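Local coordinates for nodulation protein S (Bradyrhizobium sp., PDB 3OFK), which probably transfers methyl groups from S-adenosyl-L-methionine as an N-methyltransferase in the synthesis of Nod factors, the lipochitooligosaccharide signals of nodulation, at residues E122-L127 / L150-A155; K74-I79 / S97-A102; D25-D30 / G59-A64. All blocks are in the same frame, centred on the assembly; numbering follows the deposited sequence.

In the fold
After helix 13-21, the loop leading to helix 33-46 brings residues 25-30 against 59-64, the turn after strand 52-58; this is contact 3, which closes a loop of 28 residues. The chain then enters contact 2, where 74-79 and 97-102 pair as neighbouring strands around helix 83-92. Contact 1 comes last, folding the loop 122-127 onto strand 148-155 across helix 130-142. The three are in series, with none nested or crossed. Contacts 1 and 3 both touch S-adenosyl-L-homocysteine, and Tyr126 OH meets Trp27 NE1 in a weak hydrogen bond. Contact 2 adjoins contact 3 through a probable backbone hydrogen bond from Gly59 N to Ile79 O, beside packing of Val78 on Cys60.

Contact 1 of 3, residues E122-L127 / L150-A155; sequences EVLYYL and LVFGSA. With SAH (S-adenosyl-L-homocysteine), chain E.
Glu122 turns its CG away from its own carbonyl carbon (chi1 -47°) and bends again at chi2, a course that lays the carboxylate alongside Ser154 and Ala155, while Tyr125, with CG lodged between backbone N and carbonyl carbon (chi1 51°), swings its ring to the same strand end. OE1 of Glu122 accepts the backbone N-H of Ala155 at 3.1 Å through its syn lone pair. OE2 rests 3.3 Å from Ser154 CA. The backbone N of Glu122 in turn reaches Gly153 O at 3.0 Å, approaching from above the carbonyl plane. In this Rossmann-like methyltransferase fold, the loop that follows strand 115-121 is thereby fastened to the next parallel strand, 148-155, and its other side faces the cofactor product. A water also bridges the segments, accepting from Leu124 N and donating to Gly153 O. Were Glu122 an alanine, the N-H of Ala155 would probably lose its acceptor, and a negative charge would be gone from beside Arg38. Ser154 OG meets the Tyr125 ring at its edge, 3.6 Å from CD2, and donates to Ala155 O. Further back along the strand, Leu124 CD1 meets Phe152 CE1 at 4.1 Å, with helix 169-179 packed on both residues. On the ligand side, Val123 CG2 touches C4 of the adenine at 3.5 Å.

Contact 2 of 3, residues K74-I79 / S97-A102; sequences KRLTVI and SHISWA
Val78 and Trp101 lie side by side on neighbouring parallel strands, the two strands of a beta-alpha-beta unit whose crossover is helix 83-92 and which forms one edge of the Rossmann-like sheet. Four backbone hydrogen bonds join them, from Leu76 N to His98 O, Ser100 N to Leu76 O, Val78 N to Ser100 O and Ala102 N to Val78 O. Packing is tight on the face carrying Leu76, Val78, Ile99 and Trp101. There Val78 CG1, anti to its backbone N (chi1 178°), presses to 3.4 Å from Trp101 CZ3, while CG2 sits over the six-membered ring in a CH-pi contact, 4.2 Å from its centroid. Ile99 CG2 lies over the same face of the indole, also offset toward its rim; helix 64-69 packs on Leu76, Val78 and Trp101, and helix 83-92 on Trp101. The other face is looser where Thr77 and Ser100 stand: Ser100 CB approaches Thr77 OG1 only to 3.9 Å, and a water donates to Leu76 O and hydrogen-bonds Ser100 OG. Toward solvent, Arg75 directs its guanidinium to a salt bridge with Glu113. His98, hydrogen-bonded through NE2 to Ala70 O, lies just before strand 99-103, its CB 3.3 Å from Lys74 O.

Contact 3 of 3, residues D25-D30 / G59-A64; sequences DPWRLD and GCAAGA. With SAH (S-adenosyl-L-homocysteine), chain E.
Trp27 and Leu29 converge on the methyl group of Ala61 from the loop 25-30. Leu29 supplies the tip of one branch, CD1, 3.6 Å from Ala61 CB, whereas Trp27 offers the benzo part of its indole, with CZ3 at 3.8 Å. The CG of Trp27 stands anti to its carbonyl carbon (chi1 -71°), a setting that turns one indole face to the ligand: the sulfur SD of S-adenosyl-L-homocysteine sits over the centre of the ring system, 3.8 Å above its plane. Pro26 CD meets Ala62 CB at 3.9 Å, and Asp30 OD1 lies near Ala64 CB while its carboxylate forms a salt bridge with Arg92. Ala61 and Ala62 are the middle residues of a type II' turn from Cys60 to Gly63, part of the glycine-containing loop after the first strand that marks the cofactor site of Rossmann-like methyltransferases. Ala61 N donates to the ribose O3' at 2.9 Å, and Gly59 O accepts from the ligand amine N at 2.7 Å. No hydrogen bond joins the segments; apolar packing holds them, while the backbone of Gly59 and Ala61 grips the ligand's polar groups. With the methyl-bearing cofactor, this indole face could probably help stabilise the sulfonium charge.

Contact 1 of 3, residues E122-L127 / L150-A155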
loop_
_atom_site.group_PDB
_atom_site.type_symbol
_atom_site.label_atom_id
_atom_site.label_comp_id
_atom_site.label_asym_id
_atom_site.label_seq_id
_atom_site.Cartn_x
_atom_site.Cartn_y
_atom_site.Cartn_z
ATOM N N GLU A 122 0.196 3.517 1.491
ATOM C CA GLU A 122 -0.073 4.824 0.831
ATOM C C GLU A 122 -1.237 4.720 -0.178
ATOM O O GLU A 122 -1.241 5.336 -1.236
ATOM C CB GLU A 122 1.169 5.373 0.157
ATOM C CG GLU A 122 2.467 5.343 0.994
ATOM C CD GLU A 122 2.372 6.160 2.283
ATOM O OE1 GLU A 122 1.542 7.102 2.351
ATOM O OE2 GLU A 122 3.104 5.803 3.226
ATOM N N VAL A 123 -2.226 3.954 0.216
ATOM C CA VAL A 123 -3.428 3.715 -0.594
ATOM C C VAL A 123 -4.753 3.944 0.159
ATOM O O VAL A 123 -5.678 4.527 -0.413
ATOM C CB VAL A 123 -3.414 2.299 -1.199
ATOM C CG1 VAL A 123 -3.302 1.255 -0.097
ATOM C CG2 VAL A 123 -4.663 2.081 -1.975
ATOM N N LEU A 124 -4.854 3.523 1.420
ATOM C CA LEU A 124 -6.173 3.516 2.094
ATOM C C LEU A 124 -6.766 4.910 2.317
ATOM O O LEU A 124 -7.988 5.048 2.377
ATOM C CB LEU A 124 -6.184 2.701 3.386
ATOM C CG LEU A 124 -5.932 1.189 3.361
ATOM C CD1 LEU A 124 -5.922 0.628 4.824
ATOM C CD2 LEU A 124 -6.969 0.455 2.532
ATOM N N TYR A 125 -5.942 5.956 2.332
ATOM C CA TYR A 125 -6.504 7.305 2.434
ATOM C C TYR A 125 -7.223 7.816 1.177
ATOM O O TYR A 125 -7.893 8.850 1.222
ATOM C CB TYR A 125 -5.466 8.327 2.888
ATOM C CG TYR A 125 -4.147 8.364 2.141
ATOM C CD1 TYR A 125 -4.017 9.002 0.913
ATOM C CD2 TYR A 125 -3.003 7.801 2.709
ATOM C CE1 TYR A 125 -2.772 9.055 0.255
ATOM C CE2 TYR A 125 -1.779 7.852 2.064
ATOM C CZ TYR A 125 -1.671 8.472 0.853
ATOM O OH TYR A 125 -0.431 8.511 0.265
ATOM N N TYR A 126 -7.113 7.113 0.051
ATOM C CA TYR A 126 -7.899 7.529 -1.118
ATOM C C TYR A 126 -9.387 7.177 -0.973
ATOM O O TYR A 126 -10.217 7.621 -1.730
ATOM C CB TYR A 126 -7.326 6.925 -2.407
ATOM C CG TYR A 126 -5.983 7.513 -2.765
ATOM C CD1 TYR A 126 -5.870 8.833 -3.194
ATOM C CD2 TYR A 126 -4.829 6.763 -2.659
ATOM C CE1 TYR A 126 -4.628 9.395 -3.515
ATOM C CE2 TYR A 126 -3.597 7.315 -2.953
ATOM C CZ TYR A 126 -3.507 8.621 -3.383
ATOM O OH TYR A 126 -2.270 9.112 -3.667
ATOM N N LEU A 127 -9.736 6.372 -0.003
ATOM C CA LEU A 127 -11.146 6.027 0.171
ATOM C C LEU A 127 -11.899 7.259 0.708
ATOM O O LEU A 127 -11.300 8.154 1.302
ATOM C CB LEU A 127 -11.280 4.828 1.098
ATOM C CG LEU A 127 -10.719 3.534 0.508
ATOM C CD1 LEU A 127 -10.530 2.530 1.647
ATOM C CD2 LEU A 127 -11.627 2.985 -0.597
ATOM N N LEU A 150 0.417 -8.603 7.774
ATOM C CA LEU A 150 -0.043 -7.473 6.991
ATOM C C LEU A 150 0.927 -6.341 7.279
ATOM O O LEU A 150 1.219 -6.065 8.434
ATOM C CB LEU A 150 -1.480 -7.117 7.382
ATOM C CG LEU A 150 -2.158 -5.951 6.640
ATOM C CD1 LEU A 150 -3.688 -6.196 6.500
ATOM C CD2 LEU A 150 -1.854 -4.606 7.341
ATOM N N VAL A 151 1.492 -5.768 6.232
ATOM C CA VAL A 151 2.440 -4.667 6.347
ATOM C C VAL A 151 1.747 -3.435 5.836
ATOM O O VAL A 151 1.427 -3.367 4.660
ATOM C CB VAL A 151 3.731 -4.919 5.538
ATOM C CG1 VAL A 151 4.519 -3.626 5.388
ATOM C CG2 VAL A 151 4.559 -5.947 6.221
ATOM N N PHE A 152 1.500 -2.481 6.736
ATOM C CA PHE A 152 0.755 -1.280 6.432
ATOM C C PHE A 152 1.665 -0.096 6.541
ATOM O O PHE A 152 2.535 -0.042 7.413
ATOM C CB PHE A 152 -0.396 -1.116 7.428
ATOM C CG PHE A 152 -0.990 0.275 7.455
ATOM C CD1 PHE A 152 -1.863 0.716 6.439
ATOM C CD2 PHE A 152 -0.664 1.152 8.496
ATOM C CE1 PHE A 152 -2.422 1.992 6.489
ATOM C CE2 PHE A 152 -1.207 2.438 8.544
ATOM C CZ PHE A 152 -2.086 2.862 7.525
ATOM N N GLY A 153 1.484 0.863 5.650
ATOM C CA GLY A 153 2.209 2.120 5.787
ATOM C C GLY A 153 1.341 3.267 5.349
ATOM O O GLY A 153 0.545 3.101 4.443
ATOM N N SER A 154 1.508 4.427 5.970
ATOM C CA SER A 154 0.766 5.593 5.554
ATOM C C SER A 154 1.371 6.900 6.098
ATOM O O SER A 154 1.976 6.928 7.171
ATOM C CB SER A 154 -0.685 5.449 5.997
ATOM O OG SER A 154 -1.479 6.608 5.726
ATOM N N ALA A 155 1.253 7.953 5.302
ATOM C CA ALA A 155 1.367 9.304 5.776
ATOM C C ALA A 155 0.501 9.434 7.026
ATOM O O ALA A 155 -0.494 8.742 7.156
ATOM C CB ALA A 155 0.911 10.245 4.711
HETATM N N SAH E . 1.867 0.863 -2.518
HETATM C CA SAH E . 2.779 1.583 -3.399
HETATM C CB SAH E . 1.993 2.562 -4.268
HETATM C CG SAH E . 1.293 3.742 -3.613
HETATM S SD SAH E . 0.580 4.956 -4.777
HETATM C C SAH E . 3.909 2.318 -2.661
HETATM O O SAH E . 3.867 2.494 -1.441
HETATM O OXT SAH E . 4.883 2.744 -3.279
HETATM C "C5'" SAH E . -1.153 4.439 -4.538
HETATM C "C4'" SAH E . -1.718 3.379 -5.463
HETATM O "O4'" SAH E . -2.976 2.951 -4.942
HETATM C "C3'" SAH E . -1.965 3.858 -6.893
HETATM O "O3'" SAH E . -1.515 2.863 -7.822
HETATM C "C2'" SAH E . -3.493 4.023 -6.937
HETATM O "O2'" SAH E . -4.015 3.839 -8.230
HETATM C "C1'" SAH E . -3.919 2.927 -5.999
HETATM N N9 SAH E . -5.275 2.999 -5.409
HETATM C C8 SAH E . -5.928 4.111 -4.941
HETATM N N7 SAH E . -7.119 3.719 -4.441
HETATM C C5 SAH E . -7.240 2.386 -4.572
HETATM C C6 SAH E . -8.261 1.530 -4.160
HETATM N N6 SAH E . -9.390 2.063 -3.616
HETATM N N1 SAH E . -8.118 0.189 -4.414
HETATM C C2 SAH E . -6.956 -0.286 -5.013
HETATM N N3 SAH E . -5.936 0.584 -5.386
HETATM C C4 SAH E . -6.069 1.908 -5.150
HETATM O O HOH W 1 -2.455 3.046 3.313
#

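Contact 2 of 3, residues K74-I79 / S97-A102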
loop_
_atom_site.group_PDB
_atom_site.type_symbol
_atom_site.label_atom_id
_atom_site.label_comp_id
_atom_site.label_asym_id
_atom_site.label_seq_id
_atom_site.Cartn_x
_atom_site.Cartn_y
_atom_site.Cartn_z
ATOM N N LYS A 74 6.703 -16.598 -3.759
ATOM C CA LYS A 74 6.545 -17.736 -4.661
ATOM C C LYS A 74 5.433 -17.413 -5.686
ATOM O O LYS A 74 5.555 -17.660 -6.890
ATOM C CB LYS A 74 6.215 -18.987 -3.825
ATOM C CG LYS A 74 6.136 -20.304 -4.557
ATOM C CD LYS A 74 6.343 -21.435 -3.538
ATOM C CE LYS A 74 5.737 -22.758 -3.978
ATOM N NZ LYS A 74 5.994 -23.785 -2.914
ATOM N N ARG A 75 4.365 -16.833 -5.172
ATOM C CA ARG A 75 3.306 -16.220 -5.988
ATOM C C ARG A 75 3.013 -14.827 -5.448
ATOM O O ARG A 75 3.035 -14.601 -4.227
ATOM C CB ARG A 75 2.035 -17.082 -5.962
ATOM C CG ARG A 75 2.160 -18.405 -6.674
ATOM C CD ARG A 75 0.812 -19.180 -6.754
ATOM N NE ARG A 75 -0.161 -18.528 -7.643
ATOM C CZ ARG A 75 -1.267 -17.878 -7.266
ATOM N NH1 ARG A 75 -1.629 -17.774 -5.991
ATOM N NH2 ARG A 75 -2.040 -17.329 -8.194
ATOM N N LEU A 76 2.728 -13.898 -6.362
ATOM C CA LEU A 76 2.353 -12.514 -6.023
ATOM C C LEU A 76 1.096 -12.145 -6.808
ATOM O O LEU A 76 1.023 -12.383 -8.034
ATOM C CB LEU A 76 3.474 -11.515 -6.375
ATOM C CG LEU A 76 3.314 -10.004 -6.100
ATOM C CD1 LEU A 76 2.987 -9.689 -4.592
ATOM C CD2 LEU A 76 4.489 -9.208 -6.567
ATOM N N THR A 77 0.109 -11.589 -6.104
ATOM C CA THR A 77 -1.055 -10.949 -6.706
ATOM C C THR A 77 -0.987 -9.447 -6.434
ATOM O O THR A 77 -0.626 -9.006 -5.332
ATOM C CB THR A 77 -2.334 -11.610 -6.122
ATOM O OG1 THR A 77 -2.246 -13.005 -6.419
ATOM C CG2 THR A 77 -3.672 -10.988 -6.666
ATOM N N VAL A 78 -1.370 -8.654 -7.428
ATOM C CA VAL A 78 -1.300 -7.189 -7.313
ATOM C C VAL A 78 -2.667 -6.585 -7.778
ATOM O O VAL A 78 -3.201 -6.939 -8.842
ATOM C CB VAL A 78 -0.217 -6.650 -8.219
ATOM C CG1 VAL A 78 -0.142 -5.088 -8.148
ATOM C CG2 VAL A 78 1.132 -7.256 -7.893
ATOM N N ILE A 79 -3.274 -5.743 -6.954
ATOM C CA ILE A 79 -4.519 -5.116 -7.338
ATOM C C ILE A 79 -4.280 -3.626 -7.356
ATOM O O ILE A 79 -3.396 -3.104 -6.688
ATOM C CB ILE A 79 -5.749 -5.533 -6.493
ATOM C CG1 ILE A 79 -5.703 -5.002 -5.060
ATOM C CG2 ILE A 79 -5.873 -7.093 -6.464
ATOM C CD1 ILE A 79 -7.074 -4.777 -4.442
ATOM N N SER A 97 7.333 -14.562 -13.948
ATOM C CA SER A 97 6.196 -15.340 -14.490
ATOM C C SER A 97 5.147 -15.700 -13.409
ATOM O O SER A 97 4.126 -16.331 -13.713
ATOM C CB SER A 97 6.714 -16.627 -15.140
ATOM O OG SER A 97 7.300 -17.454 -14.141
ATOM N N HIS A 98 5.400 -15.280 -12.161
ATOM C CA HIS A 98 4.581 -15.681 -11.025
ATOM C C HIS A 98 3.667 -14.559 -10.480
ATOM O O HIS A 98 3.164 -14.685 -9.356
ATOM C CB HIS A 98 5.475 -16.228 -9.899
ATOM C CG HIS A 98 6.399 -15.209 -9.286
ATOM N ND1 HIS A 98 7.555 -14.779 -9.896
ATOM C CD2 HIS A 98 6.347 -14.562 -8.092
ATOM C CE1 HIS A 98 8.176 -13.907 -9.111
ATOM N NE2 HIS A 98 7.456 -13.746 -8.013
ATOM N N ILE A 99 3.459 -13.486 -11.259
ATOM C CA ILE A 99 2.655 -12.335 -10.795
ATOM C C ILE A 99 1.267 -12.335 -11.494
ATOM O O ILE A 99 1.199 -12.579 -12.708
ATOM C CB ILE A 99 3.352 -10.973 -11.047
ATOM C CG1 ILE A 99 4.810 -10.993 -10.559
ATOM C CG2 ILE A 99 2.535 -9.811 -10.413
ATOM C CD1 ILE A 99 5.532 -9.611 -10.618
ATOM N N SER A 100 0.194 -12.113 -10.705
ATOM C CA SER A 100 -1.200 -11.970 -11.181
ATOM C C SER A 100 -1.631 -10.541 -10.932
ATOM O O SER A 100 -1.216 -9.976 -9.913
ATOM C CB SER A 100 -2.121 -12.834 -10.308
ATOM O OG SER A 100 -2.173 -14.117 -10.834
ATOM N N TRP A 101 -2.506 -9.993 -11.778
ATOM C CA TRP A 101 -3.006 -8.642 -11.595
ATOM C C TRP A 101 -4.514 -8.554 -11.711
ATOM O O TRP A 101 -5.179 -9.327 -12.436
ATOM C CB TRP A 101 -2.372 -7.668 -12.601
ATOM C CG TRP A 101 -0.894 -7.826 -12.790
ATOM C CD1 TRP A 101 -0.248 -8.807 -13.499
ATOM C CD2 TRP A 101 0.126 -6.943 -12.310
ATOM N NE1 TRP A 101 1.103 -8.595 -13.466
ATOM C CE2 TRP A 101 1.359 -7.453 -12.752
ATOM C CE3 TRP A 101 0.111 -5.769 -11.535
ATOM C CZ2 TRP A 101 2.586 -6.831 -12.444
ATOM C CZ3 TRP A 101 1.314 -5.157 -11.246
ATOM C CH2 TRP A 101 2.531 -5.699 -11.686
ATOM N N ALA A 102 -5.063 -7.558 -11.035
ATOM C CA ALA A 102 -6.486 -7.234 -11.187
ATOM C C ALA A 102 -6.713 -5.724 -11.055
ATOM O O ALA A 102 -6.212 -5.118 -10.137
ATOM C CB ALA A 102 -7.314 -8.036 -10.185
HETATM O O HOH W 2 -0.465 -14.978 -8.655
#

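Contact 3 of 3, residues D25-D30 / G59-A64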
loop_
_atom_site.group_PDB
_atom_site.type_symbol
_atom_site.label_atom_id
_atom_site.label_comp_id
_atom_site.label_asym_id
_atom_site.label_seq_id
_atom_site.Cartn_x
_atom_site.Cartn_y
_atom_site.Cartn_z
ATOM N N ASP A 25 7.538 9.705 -13.348
ATOM C CA ASP A 25 7.802 9.025 -12.061
ATOM C C ASP A 25 6.607 9.288 -11.147
ATOM O O ASP A 25 6.568 10.307 -10.445
ATOM C CB ASP A 25 9.109 9.569 -11.466
ATOM C CG ASP A 25 9.518 8.891 -10.150
ATOM O OD1 ASP A 25 9.092 7.755 -9.853
ATOM O OD2 ASP A 25 10.307 9.519 -9.408
ATOM N N PRO A 26 5.600 8.397 -11.177
ATOM C CA PRO A 26 4.411 8.640 -10.354
ATOM C C PRO A 26 4.739 8.730 -8.886
ATOM O O PRO A 26 5.458 7.874 -8.361
ATOM C CB PRO A 26 3.534 7.425 -10.648
ATOM C CG PRO A 26 3.902 7.066 -12.061
ATOM C CD PRO A 26 5.408 7.230 -12.060
ATOM N N TRP A 27 4.227 9.764 -8.230
ATOM C CA TRP A 27 4.475 9.995 -6.792
ATOM C C TRP A 27 5.960 10.154 -6.428
ATOM O O TRP A 27 6.344 10.113 -5.247
ATOM C CB TRP A 27 3.842 8.874 -5.959
ATOM C CG TRP A 27 2.352 8.933 -5.919
ATOM C CD1 TRP A 27 1.584 9.652 -5.047
ATOM C CD2 TRP A 27 1.444 8.247 -6.783
ATOM N NE1 TRP A 27 0.258 9.466 -5.325
ATOM C CE2 TRP A 27 0.140 8.595 -6.379
ATOM C CE3 TRP A 27 1.606 7.382 -7.867
ATOM C CZ2 TRP A 27 -0.997 8.092 -7.012
ATOM C CZ3 TRP A 27 0.476 6.863 -8.485
ATOM C CH2 TRP A 27 -0.811 7.220 -8.052
ATOM N N ARG A 28 6.793 10.373 -7.437
ATOM C CA ARG A 28 8.243 10.400 -7.246
ATOM C C ARG A 28 8.840 9.183 -6.502
ATOM O O ARG A 28 9.872 9.299 -5.845
ATOM C CB ARG A 28 8.676 11.729 -6.593
ATOM C CG ARG A 28 9.402 12.652 -7.546
ATOM C CD ARG A 28 10.243 13.671 -6.756
ATOM N NE ARG A 28 9.409 14.423 -5.803
ATOM C CZ ARG A 28 9.834 14.950 -4.650
ATOM N NH1 ARG A 28 11.099 14.812 -4.261
ATOM N NH2 ARG A 28 8.978 15.618 -3.872
ATOM N N LEU A 29 8.221 8.015 -6.637
ATOM C CA LEU A 29 8.649 6.821 -5.874
ATOM C C LEU A 29 10.039 6.301 -6.261
ATOM O O LEU A 29 10.696 5.590 -5.469
ATOM C CB LEU A 29 7.623 5.685 -6.024
ATOM C CG LEU A 29 6.223 6.002 -5.478
ATOM C CD1 LEU A 29 5.196 4.988 -5.959
ATOM C CD2 LEU A 29 6.202 6.105 -3.967
ATOM N N ASP A 30 10.491 6.620 -7.472
ATOM C CA ASP A 30 11.868 6.238 -7.862
ATOM C C ASP A 30 12.905 7.254 -7.463
ATOM O O ASP A 30 13.963 6.893 -6.960
ATOM C CB ASP A 30 11.968 5.913 -9.353
ATOM C CG ASP A 30 11.429 4.524 -9.665
ATOM O OD1 ASP A 30 11.843 3.547 -8.989
ATOM O OD2 ASP A 30 10.553 4.412 -10.549
ATOM N N GLY A 59 -2.394 -1.606 -4.436
ATOM C CA GLY A 59 -1.916 -0.292 -4.926
ATOM C C GLY A 59 -0.444 -0.331 -5.350
ATOM O O GLY A 59 0.442 -0.358 -4.509
ATOM N N CYS A 60 -0.177 -0.327 -6.648
ATOM C CA CYS A 60 1.172 -0.587 -7.157
ATOM C C CYS A 60 1.834 0.580 -7.865
ATOM O O CYS A 60 3.022 0.473 -8.233
ATOM C CB CYS A 60 1.148 -1.772 -8.146
ATOM S SG CYS A 60 0.035 -1.621 -9.592
ATOM N N ALA A 61 1.111 1.671 -8.072
ATOM C CA ALA A 61 1.602 2.799 -8.888
ATOM C C ALA A 61 2.284 2.235 -10.129
ATOM O O ALA A 61 1.680 1.391 -10.802
ATOM C CB ALA A 61 2.553 3.702 -8.098
ATOM N N ALA A 62 3.523 2.664 -10.429
ATOM C CA ALA A 62 4.280 2.197 -11.614
ATOM C C ALA A 62 5.126 0.937 -11.369
ATOM O O ALA A 62 5.921 0.576 -12.216
ATOM C CB ALA A 62 5.159 3.301 -12.192
ATOM N N GLY A 63 4.964 0.281 -10.235
ATOM C CA GLY A 63 5.625 -1.014 -9.995
ATOM C C GLY A 63 6.937 -0.930 -9.244
ATOM O O GLY A 63 7.642 -1.931 -9.157
ATOM N N ALA A 64 7.292 0.251 -8.727
ATOM C CA ALA A 64 8.586 0.403 -8.024
ATOM C C ALA A 64 8.717 -0.578 -6.860
ATOM O O ALA A 64 9.774 -1.223 -6.721
ATOM C CB ALA A 64 8.839 1.828 -7.572
HETATM N N SAH E . 1.867 0.863 -2.518
HETATM C CA SAH E . 2.779 1.583 -3.399
HETATM C CB SAH E . 1.993 2.562 -4.268
HETATM C CG SAH E . 1.293 3.742 -3.613
HETATM S SD SAH E . 0.580 4.956 -4.777
HETATM C C SAH E . 3.909 2.318 -2.661
HETATM O O SAH E . 3.867 2.494 -1.441
HETATM O OXT SAH E . 4.883 2.744 -3.279
HETATM C "C5'" SAH E . -1.153 4.439 -4.538
HETATM C "C4'" SAH E . -1.718 3.379 -5.463
HETATM O "O4'" SAH E . -2.976 2.951 -4.942
HETATM C "C3'" SAH E . -1.965 3.858 -6.893
HETATM O "O3'" SAH E . -1.515 2.863 -7.822
HETATM C "C2'" SAH E . -3.493 4.023 -6.937
HETATM O "O2'" SAH E . -4.015 3.839 -8.230
HETATM C "C1'" SAH E . -3.919 2.927 -5.999
HETATM N N9 SAH E . -5.275 2.999 -5.409
HETATM C C8 SAH E . -5.928 4.111 -4.941
HETATM N N7 SAH E . -7.119 3.719 -4.441
HETATM C C5 SAH E . -7.240 2.386 -4.572
HETATM C C6 SAH E . -8.261 1.530 -4.160
HETATM N N6 SAH E . -9.390 2.063 -3.616
HETATM N N1 SAH E . -8.118 0.189 -4.414
HETATM C C2 SAH E . -6.956 -0.286 -5.013
HETATM N N3 SAH E . -5.936 0.584 -5.386
HETATM C C4 SAH E . -6.069 1.908 -5.150
#